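Local coordinates for protein putative oxidoreductase (Klebsiella pneumoniae subsp. pneumoniae MGH 78578, PDB 3E82) that probably acts as a nucleotide-dependent oxidoreductase of the Gfo/Idh/MocA family, likely using NAD or a related dinucleotide, on a substrate not yet known, at residues N6-A11 with V68-I73; G146-F151 with F241-D246; M327-A332 with Q343-S348. All coordinates share one frame; numbering follows the deposited sequence.

Interaction 1 (N6-A11 with V68-I73); sequences NTINIA and VDLVVI
Asn9 and Asp69 open the pairing of two parallel strands in the Rossmann-type sheet. The carbonyl of Asn9 takes two backbone bonds, from Asp69 N to Asn9 O at 2.7 Å and from Leu70 N to Asn9 O at 3.1 Å. The carboxylate of Asp69 answers: its chi1 of -61° sets CG beside its own backbone N, and from there Asp69 OD2 accepts Asn9 N at 2.8 Å, on the anti side and 15° out of the carboxylate plane. Farther along, Ala11 N to Leu70 O (3.0 Å) and Val72 N to Ala11 O (3.0 Å) carry on the parallel ladder.

Apolar contacts line both faces. Ile10 and Leu70 run alongside each other, with Ile10 CG1 3.9 Å from Leu70 CD2, while Ile10 CG2 meets Val72 CG2 at 3.6 Å. On the other face the methyl CB of Ala11 packs against Val68 CG2 at 3.6 Å.

Strand 33-39 flanks strand 8-13 on its other edge, with Asn34 also bonded to Asn9 OD1. Helices 17-28 and 300-310 cover the face of Ile10, Leu70 and Val72; Phe37 meets Ala11 and Val68, and helix 80-89 packs on Val71.

Interaction 2 (G146-F151 with F241-D246); sequences GAVKHF and FTVHGD
His150 and His244 stand with their side chains aligned within a classic beta bulge, where strands 148-156 and 241-245 pair antiparallel in the large mixed sheet of the C-terminal alpha/beta domain. The CD2 atom of His244 lies over one face of the His150 ring, 3.7 Å from His150 CD2, with the ring planes inclined at 57°. In the bulge, Lys149 and His150 both stand across from His244, and their amides share one acceptor: Lys149 N to His244 O is 2.9 Å and His150 N to His244 O is 3.1 Å, both in the carbonyl plane. In return, His244 N bonds His150 O at 2.7 Å. Ser249 takes ND1 of His244; His150 bonds Glu152 through NE2 and Trp214 of the second subunit through ND1, which places this face at the dimer interface.

Phe151, Val243 and Phe241 occupy the opposite face, toward helices 131-142 and 176-192. With CG anti to the backbone N, the Phe151 ring brings CD1 to 3.5 Å from Val243 CG2 and CZ to 3.7 Å from Phe241 CE1. The two phenylalanine side chains run alongside each other, but their ring planes are inclined obliquely at 54°. Val148 CG1 touches Val243 CG1 on this side.

At the end of the pairing, Asp246 bonds Ala147 twice: Asp246 N meets Ala147 O at 3.1 Å, and its carboxylate reaches across to the other segment. There the amide Ala147 N meets Asp246 OD1 at 3.0 Å from above the carboxylate plane, 46° out of it.

Interaction 3 (M327-A332 with Q343-S348); sequences MAVLEA and QTLDLS
Ala328 O is gripped twice: by Ala332 N, one helical turn on, at 2.9 Å, and by a water that donates to Ala328 O at 2.8 Å. Asp346, at the middle of an inverse gamma turn, presents its N-H to the same water, Asp346 N lying 3.0 Å from the water oxygen. The water thus bridges helix 320-339 to the loop that leads into helix 349-356.

The direct contact is apolar. Leu345, its CG anti to the carbonyl carbon (chi1 -49°), sends its forked end to the helix: CD1 meets Val329 CG2 at 3.9 Å, and CD2 lies 3.9 Å from the methyl CB of Ala332. Leu347 lays CD2 3.8 Å from Ala328 CB. Farther back along the loop, Gln343 runs its CG past Ala332 O at 3.4 Å, while its amide turns to Met341 and Arg335.

Leu194 packs on Leu345 and Leu347, and Met104 of helix 104-116 reaches Ala328 and Leu347. The two alanines, one turn apart, offer only methyls to the loop; Leu345 CD2 comes in against the helix backbone near Val329 CA, and Leu347 rests on the Ala328 methyl. Shape and burial of hydrocarbon thus appear to hold the segment here, with the water supplying the polar link between the two backbones.

In the fold
Interactions 1 and 3 are largely buried, whereas interaction 2 is partly buried and meets the second subunit along one face. Interaction 1 belongs to the parallel sheet of the Rossmann region; interactions 2 and 3 lie in the C-terminal alpha/beta region, on different elements, their centres 24 Å apart. The centres of interactions 1 and 2 stand 41 Å apart, on opposite sides of the chain's centre. Both join strands through backbone bonds, parallel in one and antiparallel with a bulge in the other, and each adds an aspartate accepting a backbone amide. Interaction 3 instead sets a loop against a helix through aliphatic side chains and a bridging water. Helix 176-192 packs beside both interactions 2 and 3.

Interaction 1 (N6-A11 with V68-I73)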
loop_
_atom_site.group_PDB
_atom_site.type_symbol
_atom_site.label_atom_id
_atom_site.label_comp_id
_atom_site.label_asym_id
_atom_site.label_seq_id
_atom_site.Cartn_x
_atom_site.Cartn_y
_atom_site.Cartn_z
ATOM N N ASN B 6 -2.265 47.903 -17.454
ATOM C CA ASN B 6 -3.122 46.824 -17.942
ATOM C C ASN B 6 -2.703 45.422 -17.507
ATOM O O ASN B 6 -3.296 44.426 -17.933
ATOM C CB ASN B 6 -3.206 46.891 -19.474
ATOM C CG ASN B 6 -1.871 46.650 -20.143
ATOM O OD1 ASN B 6 -0.818 46.911 -19.564
ATOM N ND2 ASN B 6 -1.909 46.166 -21.380
ATOM N N THR B 7 -1.686 45.342 -16.657
ATOM C CA THR B 7 -1.212 44.052 -16.172
ATOM C C THR B 7 -1.513 43.858 -14.693
ATOM O O THR B 7 -1.841 44.808 -13.972
ATOM C CB THR B 7 0.314 43.900 -16.356
ATOM O OG1 THR B 7 0.973 45.045 -15.801
ATOM C CG2 THR B 7 0.675 43.771 -17.820
ATOM N N ILE B 8 -1.411 42.609 -14.251
ATOM C CA ILE B 8 -1.622 42.278 -12.853
ATOM C C ILE B 8 -0.218 42.388 -12.261
ATOM O O ILE B 8 0.641 41.526 -12.482
ATOM C CB ILE B 8 -2.193 40.841 -12.700
ATOM C CG1 ILE B 8 -3.619 40.806 -13.253
ATOM C CG2 ILE B 8 -2.202 40.425 -11.243
ATOM C CD1 ILE B 8 -4.244 39.419 -13.283
ATOM N N ASN B 9 0.018 43.473 -11.532
ATOM C CA ASN B 9 1.334 43.711 -10.950
ATOM C C ASN B 9 1.556 42.957 -9.644
ATOM O O ASN B 9 0.838 43.130 -8.654
ATOM C CB ASN B 9 1.544 45.218 -10.814
ATOM C CG ASN B 9 1.366 45.931 -12.155
ATOM O OD1 ASN B 9 1.892 45.480 -13.181
ATOM N ND2 ASN B 9 0.616 47.031 -12.158
ATOM N N ILE B 10 2.581 42.114 -9.670
ATOM C CA ILE B 10 2.920 41.242 -8.557
ATOM C C ILE B 10 4.170 41.592 -7.751
ATOM O O ILE B 10 5.166 42.075 -8.281
ATOM C CB ILE B 10 3.119 39.797 -9.079
ATOM C CG1 ILE B 10 1.856 39.312 -9.800
ATOM C CG2 ILE B 10 3.496 38.872 -7.937
ATOM C CD1 ILE B 10 2.086 38.060 -10.646
ATOM N N ALA B 11 4.090 41.328 -6.454
ATOM C CA ALA B 11 5.221 41.497 -5.558
ATOM C C ALA B 11 5.474 40.076 -5.062
ATOM O O ALA B 11 4.591 39.459 -4.459
ATOM C CB ALA B 11 4.865 42.396 -4.389
ATOM N N VAL B 68 1.036 47.392 -6.197
ATOM C CA VAL B 68 0.918 45.939 -6.155
ATOM C C VAL B 68 -0.557 45.521 -6.200
ATOM O O VAL B 68 -1.388 46.082 -5.489
ATOM C CB VAL B 68 1.582 45.362 -4.868
ATOM C CG1 VAL B 68 1.197 43.892 -4.680
ATOM C CG2 VAL B 68 3.097 45.491 -4.964
ATOM N N ASP B 69 -0.868 44.547 -7.053
ATOM C CA ASP B 69 -2.231 44.032 -7.189
ATOM C C ASP B 69 -2.302 42.655 -6.543
ATOM O O ASP B 69 -3.286 42.303 -5.896
ATOM C CB ASP B 69 -2.621 43.863 -8.668
ATOM C CG ASP B 69 -2.595 45.167 -9.443
ATOM O OD1 ASP B 69 -3.189 46.156 -8.969
ATOM O OD2 ASP B 69 -1.995 45.198 -10.535
ATOM N N LEU B 70 -1.247 41.877 -6.736
ATOM C CA LEU B 70 -1.189 40.526 -6.207
ATOM C C LEU B 70 0.113 40.232 -5.487
ATOM O O LEU B 70 1.195 40.521 -5.992
ATOM C CB LEU B 70 -1.368 39.525 -7.352
ATOM C CG LEU B 70 -1.061 38.050 -7.076
ATOM C CD1 LEU B 70 -2.015 37.500 -6.031
ATOM C CD2 LEU B 70 -1.172 37.274 -8.375
ATOM N N VAL B 71 -0.003 39.635 -4.310
ATOM C CA VAL B 71 1.155 39.269 -3.507
ATOM C C VAL B 71 1.359 37.755 -3.551
ATOM O O VAL B 71 0.417 36.995 -3.332
ATOM C CB VAL B 71 0.952 39.711 -2.026
ATOM C CG1 VAL B 71 2.059 39.156 -1.145
ATOM C CG2 VAL B 71 0.922 41.240 -1.943
ATOM N N VAL B 72 2.581 37.325 -3.858
ATOM C CA VAL B 72 2.923 35.904 -3.892
ATOM C C VAL B 72 3.890 35.681 -2.717
ATOM O O VAL B 72 5.021 36.171 -2.724
ATOM C CB VAL B 72 3.614 35.506 -5.231
ATOM C CG1 VAL B 72 4.087 34.060 -5.168
ATOM C CG2 VAL B 72 2.643 35.682 -6.398
ATOM N N ILE B 73 3.435 34.947 -1.710
ATOM C CA ILE B 73 4.238 34.702 -0.519
ATOM C C ILE B 73 5.078 33.432 -0.596
ATOM O O ILE B 73 4.560 32.311 -0.596
ATOM C CB ILE B 73 3.330 34.678 0.711
ATOM C CG1 ILE B 73 2.543 35.996 0.760
ATOM C CG2 ILE B 73 4.149 34.468 1.982
ATOM C CD1 ILE B 73 1.673 36.154 1.978
#

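Interaction 2 (G146-F151 with F241-D246)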
loop_
_atom_site.group_PDB
_atom_site.type_symbol
_atom_site.label_atom_id
_atom_site.label_comp_id
_atom_site.label_asym_id
_atom_site.label_seq_id
_atom_site.Cartn_x
_atom_site.Cartn_y
_atom_site.Cartn_z
ATOM N N GLY B 146 -13.235 1.254 -15.864
ATOM C CA GLY B 146 -14.523 0.919 -15.286
ATOM C C GLY B 146 -14.571 1.734 -14.003
ATOM O O GLY B 146 -13.959 2.798 -13.945
ATOM N N ALA B 147 -15.267 1.252 -12.976
ATOM C CA ALA B 147 -15.330 1.977 -11.707
ATOM C C ALA B 147 -14.022 1.795 -10.937
ATOM O O ALA B 147 -13.556 0.665 -10.751
ATOM C CB ALA B 147 -16.504 1.474 -10.866
ATOM N N VAL B 148 -13.428 2.902 -10.495
ATOM C CA VAL B 148 -12.176 2.843 -9.735
ATOM C C VAL B 148 -12.417 2.229 -8.353
ATOM O O VAL B 148 -13.371 2.591 -7.663
ATOM C CB VAL B 148 -11.547 4.249 -9.568
ATOM C CG1 VAL B 148 -10.357 4.184 -8.609
ATOM C CG2 VAL B 148 -11.093 4.773 -10.922
ATOM N N LYS B 149 -11.546 1.303 -7.954
ATOM C CA LYS B 149 -11.687 0.630 -6.671
ATOM C C LYS B 149 -10.458 0.778 -5.776
ATOM O O LYS B 149 -10.569 0.732 -4.546
ATOM C CB LYS B 149 -12.003 -0.861 -6.899
ATOM C CG LYS B 149 -13.389 -1.097 -7.512
ATOM C CD LYS B 149 -14.456 -0.488 -6.613
ATOM C CE LYS B 149 -15.764 -0.224 -7.348
ATOM N NZ LYS B 149 -16.446 -1.470 -7.752
ATOM N N HIS B 150 -9.300 0.975 -6.402
ATOM C CA HIS B 150 -8.032 1.112 -5.693
ATOM C C HIS B 150 -7.136 2.123 -6.420
ATOM O O HIS B 150 -6.653 1.867 -7.527
ATOM C CB HIS B 150 -7.349 -0.268 -5.610
ATOM C CG HIS B 150 -5.997 -0.257 -4.955
ATOM N ND1 HIS B 150 -5.684 -1.070 -3.888
ATOM C CD2 HIS B 150 -4.869 0.436 -5.242
ATOM C CE1 HIS B 150 -4.422 -0.880 -3.544
ATOM N NE2 HIS B 150 -3.905 0.030 -4.350
ATOM N N PHE B 151 -6.930 3.274 -5.782
ATOM C CA PHE B 151 -6.111 4.359 -6.321
ATOM C C PHE B 151 -4.884 4.501 -5.420
ATOM O O PHE B 151 -5.007 4.779 -4.222
ATOM C CB PHE B 151 -6.924 5.657 -6.322
ATOM C CG PHE B 151 -6.183 6.859 -6.863
ATOM C CD1 PHE B 151 -6.261 7.197 -8.213
ATOM C CD2 PHE B 151 -5.458 7.683 -6.011
ATOM C CE1 PHE B 151 -5.634 8.340 -8.697
ATOM C CE2 PHE B 151 -4.827 8.829 -6.489
ATOM C CZ PHE B 151 -4.917 9.158 -7.828
ATOM N N PHE B 241 1.976 6.135 -9.840
ATOM C CA PHE B 241 0.541 5.889 -9.701
ATOM C C PHE B 241 0.226 4.449 -10.090
ATOM O O PHE B 241 0.818 3.901 -11.019
ATOM C CB PHE B 241 -0.278 6.793 -10.631
ATOM C CG PHE B 241 -0.396 8.226 -10.174
ATOM C CD1 PHE B 241 -1.201 8.564 -9.089
ATOM C CD2 PHE B 241 0.260 9.242 -10.865
ATOM C CE1 PHE B 241 -1.358 9.901 -8.698
ATOM C CE2 PHE B 241 0.113 10.585 -10.486
ATOM C CZ PHE B 241 -0.701 10.911 -9.397
ATOM N N THR B 242 -0.725 3.859 -9.377
ATOM C CA THR B 242 -1.204 2.506 -9.638
ATOM C C THR B 242 -2.702 2.597 -9.361
ATOM O O THR B 242 -3.105 2.899 -8.241
ATOM C CB THR B 242 -0.575 1.463 -8.684
ATOM O OG1 THR B 242 0.835 1.379 -8.923
ATOM C CG2 THR B 242 -1.207 0.095 -8.910
ATOM N N VAL B 243 -3.520 2.360 -10.382
ATOM C CA VAL B 243 -4.970 2.445 -10.218
ATOM C C VAL B 243 -5.672 1.224 -10.782
ATOM O O VAL B 243 -5.470 0.869 -11.944
ATOM C CB VAL B 243 -5.534 3.704 -10.915
ATOM C CG1 VAL B 243 -7.031 3.846 -10.629
ATOM C CG2 VAL B 243 -4.782 4.935 -10.438
ATOM N N HIS B 244 -6.495 0.586 -9.953
ATOM C CA HIS B 244 -7.230 -0.603 -10.365
ATOM C C HIS B 244 -8.724 -0.344 -10.349
ATOM O O HIS B 244 -9.262 0.203 -9.381
ATOM C CB HIS B 244 -6.932 -1.780 -9.426
ATOM C CG HIS B 244 -5.472 -2.031 -9.210
ATOM N ND1 HIS B 244 -4.612 -2.366 -10.234
ATOM C CD2 HIS B 244 -4.722 -1.990 -8.084
ATOM C CE1 HIS B 244 -3.393 -2.518 -9.748
ATOM N NE2 HIS B 244 -3.432 -2.296 -8.446
ATOM N N GLY B 245 -9.385 -0.739 -11.429
ATOM C CA GLY B 245 -10.820 -0.577 -11.551
ATOM C C GLY B 245 -11.402 -1.942 -11.879
ATOM O O GLY B 245 -10.649 -2.892 -12.073
ATOM N N ASP B 246 -12.723 -2.061 -11.953
ATOM C CA ASP B 246 -13.309 -3.365 -12.251
ATOM C C ASP B 246 -13.241 -3.762 -13.726
ATOM O O ASP B 246 -13.704 -4.835 -14.097
ATOM C CB ASP B 246 -14.754 -3.442 -11.756
ATOM C CG ASP B 246 -15.614 -2.307 -12.268
ATOM O OD1 ASP B 246 -15.283 -1.729 -13.321
ATOM O OD2 ASP B 246 -16.636 -2.004 -11.615
#

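Interaction 3 (M327-A332 with Q343-S348)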
loop_
_atom_site.group_PDB
_atom_site.type_symbol
_atom_site.label_atom_id
_atom_site.label_comp_id
_atom_site.label_asym_id
_atom_site.label_seq_id
_atom_site.Cartn_x
_atom_site.Cartn_y
_atom_site.Cartn_z
HETATM N N MSE B 327 -5.264 20.224 4.529
HETATM C CA MSE B 327 -4.744 20.333 5.886
HETATM C C MSE B 327 -5.506 19.395 6.815
HETATM O O MSE B 327 -4.917 18.759 7.682
HETATM C CB MSE B 327 -4.857 21.780 6.394
HETATM C CG MSE B 327 -3.887 22.753 5.735
HETATM SE SE MSE B 327 -4.006 24.537 6.537
HETATM C CE MSE B 327 -3.654 24.031 8.380
ATOM N N ALA B 328 -6.815 19.297 6.616
ATOM C CA ALA B 328 -7.643 18.434 7.451
ATOM C C ALA B 328 -7.211 16.974 7.326
ATOM O O ALA B 328 -7.073 16.267 8.328
ATOM C CB ALA B 328 -9.099 18.584 7.064
ATOM N N VAL B 329 -6.989 16.533 6.093
ATOM C CA VAL B 329 -6.560 15.155 5.841
ATOM C C VAL B 329 -5.157 14.948 6.404
ATOM O O VAL B 329 -4.862 13.940 7.046
ATOM C CB VAL B 329 -6.541 14.854 4.321
ATOM C CG1 VAL B 329 -5.958 13.466 4.066
ATOM C CG2 VAL B 329 -7.960 14.966 3.756
ATOM N N LEU B 330 -4.295 15.922 6.152
ATOM C CA LEU B 330 -2.924 15.869 6.621
ATOM C C LEU B 330 -2.894 15.637 8.135
ATOM O O LEU B 330 -2.218 14.731 8.618
ATOM C CB LEU B 330 -2.216 17.183 6.272
ATOM C CG LEU B 330 -0.695 17.125 6.171
ATOM C CD1 LEU B 330 -0.309 16.342 4.921
ATOM C CD2 LEU B 330 -0.124 18.556 6.114
ATOM N N GLU B 331 -3.642 16.448 8.876
ATOM C CA GLU B 331 -3.687 16.327 10.327
ATOM C C GLU B 331 -4.397 15.062 10.792
ATOM O O GLU B 331 -3.976 14.432 11.756
ATOM C CB GLU B 331 -4.358 17.564 10.929
ATOM C CG GLU B 331 -3.648 18.856 10.516
ATOM C CD GLU B 331 -4.150 20.076 11.257
ATOM O OE1 GLU B 331 -5.184 19.967 11.951
ATOM O OE2 GLU B 331 -3.506 21.143 11.132
ATOM N N ALA B 332 -5.475 14.694 10.110
ATOM C CA ALA B 332 -6.206 13.487 10.470
ATOM C C ALA B 332 -5.274 12.270 10.388
ATOM O O ALA B 332 -5.326 11.386 11.244
ATOM C CB ALA B 332 -7.402 13.299 9.545
ATOM N N GLN B 343 -9.555 8.107 11.673
ATOM C CA GLN B 343 -10.017 9.469 11.930
ATOM C C GLN B 343 -10.946 10.048 10.867
ATOM O O GLN B 343 -10.916 9.639 9.708
ATOM C CB GLN B 343 -8.800 10.396 12.068
ATOM C CG GLN B 343 -7.759 9.987 13.108
ATOM C CD GLN B 343 -8.231 10.214 14.538
ATOM O OE1 GLN B 343 -8.896 11.209 14.830
ATOM N NE2 GLN B 343 -7.878 9.302 15.436
ATOM N N THR B 344 -11.772 11.011 11.268
ATOM C CA THR B 344 -12.671 11.689 10.334
ATOM C C THR B 344 -12.089 13.094 10.169
ATOM O O THR B 344 -11.188 13.465 10.915
ATOM C CB THR B 344 -14.128 11.734 10.873
ATOM O OG1 THR B 344 -14.140 12.186 12.233
ATOM C CG2 THR B 344 -14.758 10.348 10.807
ATOM N N LEU B 345 -12.560 13.872 9.200
ATOM C CA LEU B 345 -12.001 15.214 8.989
ATOM C C LEU B 345 -12.682 16.306 9.813
ATOM O O LEU B 345 -13.903 16.305 9.980
ATOM C CB LEU B 345 -12.067 15.595 7.507
ATOM C CG LEU B 345 -11.556 14.574 6.484
ATOM C CD1 LEU B 345 -11.573 15.205 5.102
ATOM C CD2 LEU B 345 -10.143 14.126 6.842
ATOM N N ASP B 346 -11.888 17.245 10.320
ATOM C CA ASP B 346 -12.431 18.332 11.125
ATOM C C ASP B 346 -12.780 19.546 10.268
ATOM O O ASP B 346 -12.083 20.563 10.296
ATOM C CB ASP B 346 -11.440 18.726 12.225
ATOM C CG ASP B 346 -12.022 19.738 13.200
ATOM O OD1 ASP B 346 -13.265 19.911 13.217
ATOM O OD2 ASP B 346 -11.235 20.351 13.956
ATOM N N LEU B 347 -13.863 19.416 9.505
ATOM C CA LEU B 347 -14.362 20.471 8.623
ATOM C C LEU B 347 -15.836 20.690 8.965
ATOM O O LEU B 347 -16.556 19.738 9.259
ATOM C CB LEU B 347 -14.249 20.048 7.153
ATOM C CG LEU B 347 -12.876 19.705 6.565
ATOM C CD1 LEU B 347 -13.034 19.038 5.188
ATOM C CD2 LEU B 347 -12.049 20.973 6.454
ATOM N N SER B 348 -16.282 21.941 8.928
ATOM C CA SER B 348 -17.666 22.265 9.239
ATOM C C SER B 348 -18.617 21.861 8.112
ATOM O O SER B 348 -18.190 21.519 7.011
ATOM C CB SER B 348 -17.795 23.761 9.498
ATOM O OG SER B 348 -17.528 24.494 8.320
HETATM O O HOH W 1 -8.931 16.866 10.303
#